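Local coordinates for protein Pro-Pro endopeptidase (Paenibacillus alvei, PDB 6FPC) that is a secreted zinc metalloprotease that cuts peptide bonds between two prolines and may thereby regulate bacterial adhesion by cleaving a cell-surface protein, at residues G76-W79 with D80-P83. Numbering follows the deposited sequence.
Sequences GLTW and DDVP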
loop_
_atom_site.group_PDB
_atom_site.type_symbol
_atom_site.label_atom_id
_atom_site.label_comp_id
_atom_site.label_asym_id
_atom_site.label_seq_id
_atom_site.Cartn_x
_atom_site.Cartn_y
_atom_site.Cartn_z
ATOM N N GLY A 76 -8.277 22.164 1.924
ATOM C CA GLY A 76 -9.622 21.654 2.160
ATOM C C GLY A 76 -9.673 20.147 2.297
ATOM O O GLY A 76 -10.744 19.579 2.498
ATOM N N LEU A 77 -8.519 19.488 2.255
ATOM C CA LEU A 77 -8.485 18.042 2.393
ATOM C C LEU A 77 -8.524 17.608 3.862
ATOM O O LEU A 77 -7.861 18.210 4.707
ATOM C CB LEU A 77 -7.206 17.490 1.744
ATOM C CG LEU A 77 -7.195 15.977 1.495
ATOM C CD1 LEU A 77 -7.713 15.662 0.078
ATOM C CD2 LEU A 77 -5.785 15.418 1.676
ATOM N N THR A 78 -9.273 16.540 4.147
ATOM C CA THR A 78 -9.289 15.899 5.478
ATOM C C THR A 78 -9.078 14.408 5.227
ATOM O O THR A 78 -9.221 13.975 4.085
ATOM C CB THR A 78 -10.568 16.189 6.283
ATOM O OG1 THR A 78 -11.691 15.710 5.546
ATOM C CG2 THR A 78 -10.738 17.679 6.642
ATOM N N TRP A 79 -8.842 13.612 6.288
ATOM C CA TRP A 79 -8.692 12.153 6.197
ATOM C C TRP A 79 -9.932 11.457 5.564
ATOM O O TRP A 79 -9.825 10.380 4.979
ATOM C CB TRP A 79 -8.377 11.571 7.567
ATOM C CG TRP A 79 -6.937 11.714 7.964
ATOM C CD1 TRP A 79 -6.412 12.632 8.818
ATOM C CD2 TRP A 79 -5.825 10.944 7.468
ATOM N NE1 TRP A 79 -5.047 12.474 8.910
ATOM C CE2 TRP A 79 -4.654 11.468 8.064
ATOM C CE3 TRP A 79 -5.698 9.924 6.507
ATOM C CZ2 TRP A 79 -3.373 10.952 7.794
ATOM C CZ3 TRP A 79 -4.440 9.381 6.267
ATOM C CH2 TRP A 79 -3.281 9.950 6.846
ATOM N N ASP A 80 -11.087 12.099 5.655
ATOM C CA ASP A 80 -12.349 11.627 5.061
ATOM C C ASP A 80 -12.191 11.425 3.548
ATOM O O ASP A 80 -12.853 10.572 2.982
ATOM C CB ASP A 80 -13.453 12.664 5.303
ATOM C CG ASP A 80 -13.572 13.062 6.755
ATOM O OD1 ASP A 80 -14.400 12.466 7.458
ATOM O OD2 ASP A 80 -12.813 13.959 7.192
ATOM N N ASP A 81 -11.316 12.205 2.904
ATOM C CA ASP A 81 -11.057 12.169 1.443
ATOM C C ASP A 81 -10.011 11.150 1.030
ATOM O O ASP A 81 -9.804 10.957 -0.169
ATOM C CB ASP A 81 -10.517 13.524 0.992
ATOM C CG ASP A 81 -11.441 14.689 1.273
ATOM O OD1 ASP A 81 -12.674 14.526 1.098
ATOM O OD2 ASP A 81 -10.935 15.755 1.692
ATOM N N VAL A 82 -9.275 10.598 1.998
ATOM C CA VAL A 82 -8.146 9.709 1.734
ATOM C C VAL A 82 -8.664 8.263 1.487
ATOM O O VAL A 82 -9.326 7.710 2.355
ATOM C CB VAL A 82 -7.066 9.795 2.850
ATOM C CG1 VAL A 82 -5.923 8.809 2.582
ATOM C CG2 VAL A 82 -6.514 11.224 2.988
ATOM N N PRO A 83 -8.362 7.654 0.316
ATOM C CA PRO A 83 -8.960 6.345 -0.006
ATOM C C PRO A 83 -8.317 5.120 0.656
ATOM O O PRO A 83 -8.885 4.033 0.600
ATOM C CB PRO A 83 -8.852 6.281 -1.538
ATOM C CG PRO A 83 -7.584 7.080 -1.849
ATOM C CD PRO A 83 -7.612 8.212 -0.835
#
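Thr78 and Trp79 meet Asp80, Asp81 and Val82 in a local, surface contact around a short 3-10 turn, within the long loop that joins strand 47-51 to strand 84-86. Two successive backbone bonds, each from an amide to the carbonyl three residues earlier, wind the turn: Asp81 N to Thr78 O (3.0 Å) and Val82 N to Trp79 O (3.0 Å). The carboxylate of Asp81 folds back over the start of the turn, where its OD2 accepts the amide of Thr78 in a nearly straight bond (N to OD2 3.1 Å, 167° at the hydrogen), reached from above the carboxylate plane. Leu77 lies alongside, running past Asp81 in the opposite sense; its CD1 methyl rests 3.6 Å from both Asp81 CB and Asp81 OD2, beside the carboxylate.

The hydroxyl of Thr78 is used differently. A chi1 of 60° turns OG1 in over the backbone, flanked by N and C, and it reaches forward to Asp80, donating to OD2 at 2.7 Å on the anti side of the carboxylate, close to its plane. The same oxygen takes the amide of Gly66, which ties the turn to an earlier part of the loop; Trp79 joins in through a backbone bond with Val67 and side-chain contacts with Leu64 and Pro69. Beyond the polar bonds, the side chains of Trp79 and Val82 run alongside each other in the same direction, with Trp79 CE3 3.8 Å from Val82 CG2.

Val82 and Pro83 lead into strand 84-86, and the Val82 side chain is about 6 Å from that of Glu112, the predicted proton acceptor. Two neighbouring aspartates thus grip Thr78 through separate groups, one by its amide and one by its hydroxyl, and these donors, with the Gly66 amide, would offset some of the negative charge concentrated at the turn.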